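4-amino-4-deoxy-L-arabinose transferase or related glycosyltransferases of PMT family (Cupriavidus metallidurans, PDB 5EZM) probably transfers 4-amino-4-deoxy-L-arabinose from a polyprenyl-phosphate carrier to lipid A, as a zinc-binding membrane glycosyltransferase of the GT-C fold. Local coordinates at residues G239-V242 with M243-T247; P471-A474 with Q475-P479; V567-V571 with A572-G576. All blocks are in the same frame, centred on the assembly; numbering follows the deposited sequence.

Interaction 1. Residues G239-V242 with M243-T247; sequences GVVV and MLVIT
Leu244 lies alongside Val240, one helical turn earlier. Its CB sits 3.4 Å from Val240 O, and CG comes to 3.2 Å of the same oxygen, because chi1 of -69° sets CG beside the backbone N and opposite the carbonyl carbon. From there CD1 runs on to Val240 CG1 at 4.0 Å, so that the two branched side chains lie side by side and point the same way. Val240 O also accepts the N-H of Leu244 at 2.9 Å, in a nearly straight bond (165°). The bond belongs to the i to i+4 ladder of helix 236-257, a predicted membrane span of this GT-C enzyme. Valine, leucine and isoleucine suit such a helix, since they can meet both lipid and neighbouring helices. Val240, Val242, Met243 and Ile246 pack on helix 185-206, with Val240 on Trp196 and Met243 on Ile203. Two residues on, Val242 and Ile246 are a little further apart: Val242 CG2 stands 4.3 Å from Ile246 CD1. Thr247, a polar residue in an apolar setting, turns its OG1 back to Met243 O at 3.2 Å, and this oxygen also receives Thr247 N.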
loop_
_atom_site.group_PDB
_atom_site.type_symbol
_atom_site.label_atom_id
_atom_site.label_comp_id
_atom_site.label_asym_id
_atom_site.label_seq_id
_atom_site.Cartn_x
_atom_site.Cartn_y
_atom_site.Cartn_z
ATOM N N GLY A 239 -6.703 9.316 -26.733
ATOM C CA GLY A 239 -6.269 8.897 -25.410
ATOM C C GLY A 239 -5.445 9.954 -24.700
ATOM O O GLY A 239 -5.594 10.164 -23.493
ATOM N N VAL A 240 -4.564 10.633 -25.437
ATOM C CA VAL A 240 -3.806 11.735 -24.852
ATOM C C VAL A 240 -4.744 12.850 -24.416
ATOM O O VAL A 240 -4.572 13.439 -23.343
ATOM C CB VAL A 240 -2.739 12.241 -25.840
ATOM C CG1 VAL A 240 -2.203 13.592 -25.397
ATOM C CG2 VAL A 240 -1.605 11.241 -25.943
ATOM N N VAL A 241 -5.762 13.147 -25.228
ATOM C CA VAL A 241 -6.686 14.224 -24.879
ATOM C C VAL A 241 -7.466 13.876 -23.616
ATOM O O VAL A 241 -7.583 14.694 -22.695
ATOM C CB VAL A 241 -7.629 14.536 -26.055
ATOM C CG1 VAL A 241 -8.710 15.513 -25.610
ATOM C CG2 VAL A 241 -6.844 15.109 -27.224
ATOM N N VAL A 242 -8.011 12.658 -23.548
ATOM C CA VAL A 242 -8.796 12.297 -22.370
ATOM C C VAL A 242 -7.907 12.239 -21.132
ATOM O O VAL A 242 -8.310 12.665 -20.040
ATOM C CB VAL A 242 -9.557 10.976 -22.605
ATOM C CG1 VAL A 242 -8.606 9.823 -22.842
ATOM C CG2 VAL A 242 -10.470 10.668 -21.426
ATOM N N MET A 243 -6.672 11.750 -21.284
ATOM C CA MET A 243 -5.756 11.701 -20.147
ATOM C C MET A 243 -5.426 13.103 -19.647
ATOM O O MET A 243 -5.416 13.351 -18.434
ATOM C CB MET A 243 -4.481 10.955 -20.531
ATOM C CG MET A 243 -3.533 10.733 -19.370
ATOM S SD MET A 243 -1.808 10.868 -19.865
ATOM C CE MET A 243 -1.712 12.609 -20.273
ATOM N N LEU A 244 -5.153 14.033 -20.566
ATOM C CA LEU A 244 -4.915 15.417 -20.171
ATOM C C LEU A 244 -6.133 16.008 -19.475
ATOM O O LEU A 244 -5.999 16.738 -18.487
ATOM C CB LEU A 244 -4.534 16.260 -21.389
ATOM C CG LEU A 244 -3.169 15.975 -22.017
ATOM C CD1 LEU A 244 -2.963 16.835 -23.248
ATOM C CD2 LEU A 244 -2.051 16.201 -21.015
ATOM N N VAL A 245 -7.334 15.702 -19.975
ATOM C CA VAL A 245 -8.547 16.184 -19.323
ATOM C C VAL A 245 -8.652 15.640 -17.907
ATOM O O VAL A 245 -9.152 16.322 -17.004
ATOM C CB VAL A 245 -9.784 15.821 -20.169
ATOM C CG1 VAL A 245 -11.067 15.991 -19.360
ATOM C CG2 VAL A 245 -9.830 16.676 -21.434
ATOM N N ILE A 246 -8.160 14.425 -17.672
ATOM C CA ILE A 246 -8.265 13.851 -16.334
ATOM C C ILE A 246 -7.224 14.450 -15.392
ATOM O O ILE A 246 -7.538 14.823 -14.256
ATOM C CB ILE A 246 -8.159 12.318 -16.405
ATOM C CG1 ILE A 246 -9.386 11.748 -17.111
ATOM C CG2 ILE A 246 -8.029 11.724 -15.011
ATOM C CD1 ILE A 246 -9.366 10.254 -17.249
ATOM N N THR A 247 -5.972 14.567 -15.841
ATOM C CA THR A 247 -4.896 14.956 -14.932
ATOM C C THR A 247 -4.737 16.465 -14.782
ATOM O O THR A 247 -4.516 16.951 -13.668
ATOM C CB THR A 247 -3.563 14.370 -15.403
ATOM O OG1 THR A 247 -3.226 14.918 -16.684
ATOM C CG2 THR A 247 -3.651 12.865 -15.503
#

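Interaction 2. Residues P471-A474 with Q475-P479; sequences PQIA and QKLTP
The flat carbonyl group of Ile473 takes two N-H groups from the residues that follow it. Leu477 N approaches in the carbonyl plane, 3.0 Å from Ile473 O and with a C=O...N angle of 159°. Lys476 N instead comes from above one face, well out of the plane, at 3.2 Å from the same oxygen and with an angle of 125°. The first is an i to i+4 bond of the alpha-helical kind, the second an i to i+3 bond like that of a 3-10 turn. A further bond, Gln475 N to Pro471 O, is weak. This is the region where helix 470-474 gives way to the loop running to strand 483-486 of the C-terminal domain, and by Leu477 the backbone is extended. Leucine suits the exit: its CG lies opposite its own backbone N (chi1 179°), and CD2 lies beside Ile473 CG2 at 4.1 Å. The paired side chains face inward, both touching Met539 of strand 539-542 and Leu497 of helix 493-497. Gln472, Ala474 and Gln475, polar or small, are exposed, as is Pro471, whose missing N-H costs nothing in the first turn of the helix. One carbonyl oxygen thus satisfies two backbone N-H groups in succession while the apolar pair beside it seats the departing chain on the domain core, so polar bonding and burial act at the same turn.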
loop_
_atom_site.group_PDB
_atom_site.type_symbol
_atom_site.label_atom_id
_atom_site.label_comp_id
_atom_site.label_asym_id
_atom_site.label_seq_id
_atom_site.Cartn_x
_atom_site.Cartn_y
_atom_site.Cartn_z
ATOM N N PRO A 471 -6.704 8.494 24.607
ATOM C CA PRO A 471 -7.777 8.968 25.504
ATOM C C PRO A 471 -7.283 9.777 26.695
ATOM O O PRO A 471 -7.927 10.767 27.063
ATOM C CB PRO A 471 -8.463 7.667 25.945
ATOM C CG PRO A 471 -8.209 6.721 24.843
ATOM C CD PRO A 471 -6.820 7.043 24.367
ATOM N N GLN A 472 -6.170 9.379 27.318
ATOM C CA GLN A 472 -5.616 10.166 28.420
ATOM C C GLN A 472 -5.303 11.592 27.981
ATOM O O GLN A 472 -5.601 12.552 28.700
ATOM C CB GLN A 472 -4.359 9.491 28.970
ATOM C CG GLN A 472 -4.612 8.172 29.682
ATOM C CD GLN A 472 -5.238 8.361 31.054
ATOM O OE1 GLN A 472 -5.179 9.449 31.631
ATOM N NE2 GLN A 472 -5.841 7.298 31.582
ATOM N N ILE A 473 -4.708 11.747 26.795
ATOM C CA ILE A 473 -4.342 13.070 26.301
ATOM C C ILE A 473 -5.583 13.872 25.938
ATOM O O ILE A 473 -5.665 15.074 26.218
ATOM C CB ILE A 473 -3.388 12.936 25.101
ATOM C CG1 ILE A 473 -2.136 12.160 25.505
ATOM C CG2 ILE A 473 -3.014 14.306 24.548
ATOM C CD1 ILE A 473 -1.236 11.829 24.351
ATOM N N ALA A 474 -6.570 13.224 25.316
ATOM C CA ALA A 474 -7.757 13.924 24.841
ATOM C C ALA A 474 -8.613 14.466 25.976
ATOM O O ALA A 474 -9.412 15.380 25.746
ATOM C CB ALA A 474 -8.594 12.996 23.961
ATOM N N GLN A 475 -8.469 13.927 27.190
ATOM C CA GLN A 475 -9.262 14.417 28.312
ATOM C C GLN A 475 -8.972 15.884 28.604
ATOM O O GLN A 475 -9.874 16.626 29.014
ATOM C CB GLN A 475 -8.998 13.561 29.553
ATOM C CG GLN A 475 -9.907 13.879 30.736
ATOM C CD GLN A 475 -9.506 13.144 32.003
ATOM O OE1 GLN A 475 -8.652 12.258 31.977
ATOM N NE2 GLN A 475 -10.120 13.516 33.122
ATOM N N LYS A 476 -7.732 16.326 28.382
ATOM C CA LYS A 476 -7.338 17.699 28.659
ATOM C C LYS A 476 -6.958 18.504 27.426
ATOM O O LYS A 476 -6.870 19.733 27.521
ATOM C CB LYS A 476 -6.164 17.726 29.649
ATOM C CG LYS A 476 -6.524 17.236 31.037
ATOM C CD LYS A 476 -7.617 18.098 31.652
ATOM C CE LYS A 476 -7.986 17.616 33.046
ATOM N NZ LYS A 476 -8.489 16.210 33.039
ATOM N N LEU A 477 -6.734 17.865 26.280
ATOM C CA LEU A 477 -6.352 18.569 25.062
ATOM C C LEU A 477 -7.595 19.040 24.314
ATOM O O LEU A 477 -8.524 18.259 24.080
ATOM C CB LEU A 477 -5.503 17.670 24.162
ATOM C CG LEU A 477 -5.044 18.267 22.829
ATOM C CD1 LEU A 477 -4.113 19.448 23.058
ATOM C CD2 LEU A 477 -4.372 17.210 21.954
ATOM N N THR A 478 -7.603 20.313 23.938
ATOM C CA THR A 478 -8.679 20.939 23.190
ATOM C C THR A 478 -8.223 21.268 21.772
ATOM O O THR A 478 -7.020 21.353 21.502
ATOM C CB THR A 478 -9.140 22.222 23.893
ATOM O OG1 THR A 478 -8.118 23.219 23.782
ATOM C CG2 THR A 478 -9.415 21.952 25.362
ATOM N N PRO A 479 -9.158 21.449 20.829
ATOM C CA PRO A 479 -8.739 21.761 19.452
ATOM C C PRO A 479 -8.053 23.110 19.311
ATOM O O PRO A 479 -7.203 23.264 18.426
ATOM C CB PRO A 479 -10.054 21.705 18.660
ATOM C CG PRO A 479 -11.124 21.862 19.675
ATOM C CD PRO A 479 -10.608 21.213 20.918
#

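Interaction 3. Residues V567-V571 with A572-G576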
loop_
_atom_site.group_PDB
_atom_site.type_symbol
_atom_site.label_atom_id
_atom_site.label_comp_id
_atom_site.label_asym_id
_atom_site.label_seq_id
_atom_site.Cartn_x
_atom_site.Cartn_y
_atom_site.Cartn_z
ATOM N N VAL A 567 4.434 12.788 26.217
ATOM C CA VAL A 567 3.476 13.856 25.954
ATOM C C VAL A 567 3.330 14.677 27.224
ATOM O O VAL A 567 2.898 14.154 28.264
ATOM C CB VAL A 567 2.115 13.310 25.497
ATOM C CG1 VAL A 567 1.165 14.459 25.190
ATOM C CG2 VAL A 567 2.289 12.407 24.283
ATOM N N VAL A 568 3.668 15.964 27.134
ATOM C CA VAL A 568 3.782 16.838 28.292
ATOM C C VAL A 568 2.904 18.070 28.095
ATOM O O VAL A 568 2.390 18.334 27.007
ATOM C CB VAL A 568 5.242 17.262 28.547
ATOM C CG1 VAL A 568 6.125 16.037 28.733
ATOM C CG2 VAL A 568 5.747 18.110 27.395
ATOM N N ALA A 569 2.742 18.826 29.181
ATOM C CA ALA A 569 2.057 20.111 29.168
ATOM C C ALA A 569 2.892 21.131 29.936
ATOM O O ALA A 569 3.757 20.773 30.740
ATOM C CB ALA A 569 0.652 20.014 29.775
ATOM N N ASN A 570 2.640 22.412 29.666
ATOM C CA ASN A 570 3.382 23.491 30.311
ATOM C C ASN A 570 2.657 24.080 31.511
ATOM O O ASN A 570 3.169 25.021 32.125
ATOM C CB ASN A 570 3.709 24.605 29.306
ATOM C CG ASN A 570 2.476 25.226 28.689
ATOM O OD1 ASN A 570 1.367 24.701 28.810
ATOM N ND2 ASN A 570 2.668 26.348 28.003
ATOM N N VAL A 571 1.485 23.557 31.857
ATOM C CA VAL A 571 0.788 23.921 33.082
ATOM C C VAL A 571 0.451 22.639 33.831
ATOM O O VAL A 571 0.092 21.626 33.220
ATOM C CB VAL A 571 -0.477 24.760 32.800
ATOM C CG1 VAL A 571 -0.101 26.071 32.131
ATOM C CG2 VAL A 571 -1.445 23.996 31.931
ATOM N N ALA A 572 0.589 22.676 35.158
ATOM C CA ALA A 572 0.426 21.460 35.948
ATOM C C ALA A 572 -1.001 20.928 35.894
ATOM O O ALA A 572 -1.216 19.720 36.047
ATOM C CB ALA A 572 0.846 21.715 37.395
ATOM N N SER A 573 -1.985 21.800 35.667
ATOM C CA SER A 573 -3.385 21.391 35.675
ATOM C C SER A 573 -3.782 20.571 34.449
ATOM O O SER A 573 -4.919 20.088 34.395
ATOM C CB SER A 573 -4.283 22.622 35.792
ATOM O OG SER A 573 -3.968 23.576 34.793
ATOM N N LEU A 574 -2.895 20.393 33.472
ATOM C CA LEU A 574 -3.186 19.573 32.303
ATOM C C LEU A 574 -2.550 18.189 32.389
ATOM O O LEU A 574 -2.377 17.528 31.358
ATOM C CB LEU A 574 -2.733 20.285 31.027
ATOM C CG LEU A 574 -3.562 21.487 30.569
ATOM C CD1 LEU A 574 -2.984 22.082 29.298
ATOM C CD2 LEU A 574 -5.015 21.096 30.362
ATOM N N ALA A 575 -2.205 17.735 33.593
ATOM C CA ALA A 575 -1.559 16.444 33.768
ATOM C C ALA A 575 -1.920 15.889 35.139
ATOM O O ALA A 575 -2.503 16.580 35.977
ATOM C CB ALA A 575 -0.039 16.558 33.604
ATOM N N GLY A 576 -1.573 14.621 35.358
ATOM C CA GLY A 576 -1.773 13.991 36.642
ATOM C C GLY A 576 -0.838 14.554 37.693
ATOM O O GLY A 576 0.135 15.248 37.377
#
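Ala569 touches Leu574 CB to CB, at 3.6 Å, across a bend that closes with a type I beta turn just beyond the last strand of the C-terminal domain. Strand 566-569 runs antiparallel to both its neighbours, 539-542 and 557-561, in a mixed five-stranded sheet, and Ala569 is its final residue. Its CB points toward the returning chain, and a methyl group is small enough to let Leu574 fold over it.

Asn570 follows and turns the other way. Its amide is held by three bonds to the end of helix 525-534 and the link from it into strand 539-542: OD1 accepts from Ala538 N, while ND2 donates to Trp532 O and Gln536 O. An asparagine, carrying a donor and an acceptor on one short stem, suits a place surrounded by backbone groups.

Val571 then opens the turn. Its O receives Leu574 N at 3.2 Å in a nearly straight N-H...O bond (166°), with the donor lying above the carbonyl plane and not on a lone pair. Ala572 and Ser573 occupy the two middle positions with helical backbone angles, as one short piece of 3-10 helix; small residues fit there, at the surface. The Val571 side chain stays on the inner side of the bend: CG2 is placed between its own backbone N and carbonyl carbon (chi1 -62° for CG1), a placement that brings it at a slant onto the leucine, touching both Leu574 CG and Leu574 CD1 at 3.6 Å.

Interaction 1 belongs to the membrane part of the enzyme, interactions 2 and 3 to its C-terminal domain, their centres about 47 Å and 54 Å from that of interaction 1. Interactions 2 and 3 are neighbours, their centres about 11 Å apart. Ile473 CD1 meets Val567 CG2 and Lys476 CB meets Leu574 CD2, both at 3.6 Å: the helix thus packs on strand 566-569, and the aliphatic part of Lys476 on the turn that follows it. None includes the zinc ligands Glu87, His268 and His270. Interaction 1 lies beside bound lipid: the Ile246 side chain is about 4 Å from an octadecenyl glycerate, Thr247 lines another such pocket, and the Val240 side chain is about 5 Å from the decaprenyl phosphate.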